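Local coordinates for protein muconate lactonizing enzyme (PDB 3I4K) that belongs to the enolase superfamily as a muconate lactonizing enzyme relative, holding a magnesium ion in its barrel domain, at residues T276-A289 with G310-A323. Numbering follows the deposited sequence.
Sequences TTKHGGLLESKKIA and GTAASLQFAASTKA
The ring of F317 fills a socket formed by L282, S285, K286 and A289, a knob-into-hole fit in which the axes of 282-289 and 310-320 approach to 11.0 Å and cross at -42°. With CG anti to the backbone N (chi1 -179°), F317 extends its ring across to the neighbouring helix. S285 CB lies over one face, 3.9 Å from the ring centroid and 26° off the normal, a CH-pi contact; T321 OG1 covers the opposite face, and A289 CB meets the ring near its plane. Nearer the root, L282 CD2 reaches F317 CB at 3.9 Å and T276 CG2 packs on the same carbon at 3.8 Å. The F317 side chain also touches L274 of strand 271-274, so it reaches from helix 308-320 onto helix 282-294 and a strand of the TIM-type barrel. Apolar packing continues past the ring, where A289 CB also lies 4.1 Å from A323 CB.

Toward the polar edge, K286 bends at its second torsion and runs past the ring, CD 3.6 Å from F317 CE2, to give a hydrogen bond from NZ to T321 OG1 (2.9 Å). That hydroxyl donates in turn to F317 O from above the carbonyl plane, opposite the face used by S320 N. At the other end, T276 OG1 and S314 OG share a 2.6 Å hydrogen bond, and a water joins T276 OG1 to G310 O.

The hydroxyl over the ring is thus fixed by both an ammonium donor and a carbonyl acceptor. The chemistry implies a largely apolar interface whose F317 packing is flanked by polar links, tying the loop residue T276 to helix 308-320 and helix 282-294 to the loop residue T321.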
# COMPACT_ATOMS: atom_id res chain seq x y z
N THR A 276 -2.58 -13.39 1.03
CA THR A 276 -1.30 -12.95 1.57
C THR A 276 -0.17 -13.90 1.21
O THR A 276 0.98 -13.49 1.07
CB THR A 276 -1.40 -12.78 3.11
OG1 THR A 276 -1.88 -14.00 3.70
CG2 THR A 276 -2.37 -11.65 3.44
N THR A 277 -0.50 -15.18 1.03
CA THR A 277 0.51 -16.17 0.67
C THR A 277 0.96 -16.04 -0.78
O THR A 277 2.16 -15.95 -1.07
CB THR A 277 -0.01 -17.60 0.93
OG1 THR A 277 -1.35 -17.74 0.45
CG2 THR A 277 0.01 -17.91 2.44
N LYS A 278 -0.01 -16.01 -1.69
CA LYS A 278 0.27 -15.90 -3.12
C LYS A 278 0.96 -14.59 -3.51
O LYS A 278 1.73 -14.56 -4.46
CB LYS A 278 -1.02 -16.06 -3.91
CG LYS A 278 -0.89 -15.82 -5.43
CD LYS A 278 -2.26 -15.84 -6.13
CE LYS A 278 -3.22 -14.81 -5.52
NZ LYS A 278 -4.50 -14.70 -6.29
N HIS A 279 0.68 -13.51 -2.78
CA HIS A 279 1.27 -12.23 -3.12
C HIS A 279 2.67 -12.04 -2.57
O HIS A 279 3.33 -11.05 -2.87
CB HIS A 279 0.36 -11.09 -2.67
CG HIS A 279 -0.99 -11.12 -3.31
ND1 HIS A 279 -1.16 -11.30 -4.66
CD2 HIS A 279 -2.23 -10.98 -2.78
CE1 HIS A 279 -2.45 -11.28 -4.94
NE2 HIS A 279 -3.12 -11.08 -3.82
N GLY A 280 3.12 -13.00 -1.77
CA GLY A 280 4.45 -12.90 -1.22
C GLY A 280 4.57 -12.05 0.03
O GLY A 280 5.58 -11.38 0.22
N GLY A 281 3.55 -12.06 0.87
CA GLY A 281 3.61 -11.30 2.10
C GLY A 281 2.50 -10.30 2.36
O GLY A 281 1.67 -10.01 1.50
N LEU A 282 2.51 -9.75 3.57
CA LEU A 282 1.53 -8.76 3.96
C LEU A 282 1.84 -7.41 3.30
O LEU A 282 0.94 -6.64 3.00
CB LEU A 282 1.50 -8.63 5.49
CG LEU A 282 0.99 -9.88 6.22
CD1 LEU A 282 1.48 -9.87 7.66
CD2 LEU A 282 -0.54 -9.92 6.16
N LEU A 283 3.12 -7.12 3.07
CA LEU A 283 3.48 -5.86 2.43
C LEU A 283 2.97 -5.88 0.98
O LEU A 283 2.29 -4.96 0.55
CB LEU A 283 5.00 -5.62 2.45
CG LEU A 283 5.70 -5.53 3.82
CD1 LEU A 283 7.15 -5.12 3.62
CD2 LEU A 283 4.99 -4.53 4.73
N GLU A 284 3.30 -6.94 0.25
CA GLU A 284 2.86 -7.06 -1.14
C GLU A 284 1.35 -7.04 -1.24
O GLU A 284 0.80 -6.41 -2.14
CB GLU A 284 3.41 -8.34 -1.77
CG GLU A 284 4.90 -8.29 -2.04
CD GLU A 284 5.28 -7.11 -2.93
OE1 GLU A 284 4.79 -7.04 -4.07
OE2 GLU A 284 6.08 -6.26 -2.49
N SER A 285 0.69 -7.73 -0.31
CA SER A 285 -0.77 -7.78 -0.29
C SER A 285 -1.37 -6.37 -0.18
O SER A 285 -2.44 -6.11 -0.74
CB SER A 285 -1.25 -8.64 0.88
OG SER A 285 -0.93 -10.01 0.69
N LYS A 286 -0.73 -5.48 0.57
CA LYS A 286 -1.24 -4.10 0.68
C LYS A 286 -1.19 -3.43 -0.69
O LYS A 286 -2.06 -2.62 -1.03
CB LYS A 286 -0.39 -3.27 1.66
CG LYS A 286 -0.75 -3.43 3.13
CD LYS A 286 -2.19 -3.02 3.40
CE LYS A 286 -2.48 -3.00 4.89
NZ LYS A 286 -3.89 -2.60 5.15
N LYS A 287 -0.15 -3.75 -1.46
CA LYS A 287 0.01 -3.17 -2.79
C LYS A 287 -1.09 -3.66 -3.73
O LYS A 287 -1.65 -2.88 -4.49
CB LYS A 287 1.39 -3.51 -3.35
CG LYS A 287 2.54 -3.04 -2.44
CD LYS A 287 3.88 -3.32 -3.09
CE LYS A 287 5.03 -3.01 -2.15
NZ LYS A 287 6.32 -3.39 -2.78
N ILE A 288 -1.40 -4.95 -3.66
CA ILE A 288 -2.45 -5.50 -4.52
C ILE A 288 -3.74 -4.74 -4.23
O ILE A 288 -4.43 -4.30 -5.15
CB ILE A 288 -2.73 -7.01 -4.23
CG1 ILE A 288 -1.46 -7.85 -4.46
CG2 ILE A 288 -3.87 -7.50 -5.12
CD1 ILE A 288 -1.03 -8.04 -5.93
N ALA A 289 -4.06 -4.57 -2.95
CA ALA A 289 -5.28 -3.88 -2.56
C ALA A 289 -5.33 -2.43 -3.05
O ALA A 289 -6.38 -1.96 -3.51
CB ALA A 289 -5.42 -3.92 -1.04
N GLY A 310 -1.45 -19.40 8.73
CA GLY A 310 -1.63 -18.66 7.49
C GLY A 310 -2.96 -17.94 7.42
O GLY A 310 -3.03 -16.80 6.94
N THR A 311 -4.01 -18.60 7.90
CA THR A 311 -5.34 -18.03 7.89
C THR A 311 -5.42 -16.83 8.83
O THR A 311 -6.12 -15.86 8.55
CB THR A 311 -6.37 -19.09 8.33
OG1 THR A 311 -6.37 -20.17 7.39
CG2 THR A 311 -7.76 -18.48 8.42
N ALA A 312 -4.70 -16.90 9.94
CA ALA A 312 -4.68 -15.82 10.92
C ALA A 312 -3.93 -14.61 10.36
O ALA A 312 -4.27 -13.47 10.64
CB ALA A 312 -4.01 -16.30 12.21
N ALA A 313 -2.90 -14.88 9.56
CA ALA A 313 -2.14 -13.79 8.97
C ALA A 313 -3.05 -13.08 7.98
O ALA A 313 -3.04 -11.85 7.88
CB ALA A 313 -0.91 -14.34 8.26
N SER A 314 -3.87 -13.85 7.25
CA SER A 314 -4.78 -13.26 6.28
C SER A 314 -5.97 -12.54 6.93
O SER A 314 -6.52 -11.61 6.34
CB SER A 314 -5.28 -14.32 5.30
OG SER A 314 -4.25 -14.68 4.39
N LEU A 315 -6.37 -12.97 8.12
CA LEU A 315 -7.48 -12.32 8.81
C LEU A 315 -7.02 -10.97 9.38
O LEU A 315 -7.79 -10.02 9.46
CB LEU A 315 -8.04 -13.22 9.91
CG LEU A 315 -8.90 -14.40 9.46
CD1 LEU A 315 -9.11 -15.36 10.62
CD2 LEU A 315 -10.24 -13.91 8.93
N GLN A 316 -5.75 -10.90 9.78
CA GLN A 316 -5.20 -9.67 10.31
C GLN A 316 -5.15 -8.67 9.15
O GLN A 316 -5.37 -7.47 9.33
CB GLN A 316 -3.78 -9.90 10.85
CG GLN A 316 -3.72 -10.82 12.07
CD GLN A 316 -4.17 -10.14 13.36
OE1 GLN A 316 -4.55 -10.81 14.32
NE2 GLN A 316 -4.11 -8.81 13.39
N PHE A 317 -4.88 -9.19 7.95
CA PHE A 317 -4.81 -8.34 6.77
C PHE A 317 -6.21 -7.82 6.48
O PHE A 317 -6.40 -6.62 6.31
CB PHE A 317 -4.27 -9.11 5.56
CG PHE A 317 -4.18 -8.26 4.31
CD1 PHE A 317 -5.20 -8.28 3.36
CD2 PHE A 317 -3.11 -7.38 4.14
CE1 PHE A 317 -5.16 -7.42 2.24
CE2 PHE A 317 -3.06 -6.52 3.03
CZ PHE A 317 -4.09 -6.54 2.08
N ALA A 318 -7.19 -8.72 6.46
CA ALA A 318 -8.56 -8.31 6.20
C ALA A 318 -9.06 -7.34 7.26
O ALA A 318 -9.87 -6.45 6.97
CB ALA A 318 -9.45 -9.53 6.15
N ALA A 319 -8.59 -7.51 8.50
CA ALA A 319 -9.02 -6.64 9.59
C ALA A 319 -8.57 -5.20 9.40
O ALA A 319 -9.24 -4.27 9.84
CB ALA A 319 -8.49 -7.17 10.91
N SER A 320 -7.44 -5.02 8.72
CA SER A 320 -6.87 -3.69 8.50
C SER A 320 -6.99 -3.16 7.08
O SER A 320 -6.53 -2.06 6.79
CB SER A 320 -5.40 -3.72 8.89
OG SER A 320 -4.70 -4.62 8.05
N THR A 321 -7.60 -3.93 6.19
CA THR A 321 -7.71 -3.51 4.80
C THR A 321 -9.15 -3.26 4.34
O THR A 321 -9.90 -4.19 4.08
CB THR A 321 -7.04 -4.55 3.89
OG1 THR A 321 -5.68 -4.73 4.33
CG2 THR A 321 -7.05 -4.08 2.44
N LYS A 322 -9.51 -2.00 4.23
CA LYS A 322 -10.86 -1.61 3.83
C LYS A 322 -11.21 -2.11 2.43
O LYS A 322 -12.37 -2.43 2.14
CB LYS A 322 -10.98 -0.09 3.89
CG LYS A 322 -12.36 0.43 4.21
CD LYS A 322 -13.32 0.28 3.08
CE LYS A 322 -14.69 0.81 3.47
NZ LYS A 322 -15.23 0.11 4.65
N ALA A 323 -10.20 -2.18 1.57
CA ALA A 323 -10.39 -2.62 0.18
C ALA A 323 -10.79 -4.10 0.06
O ALA A 323 -11.13 -4.55 -1.03
CB ALA A 323 -9.13 -2.34 -0.63
O HOH W 1 -1.01 -16.30 5.23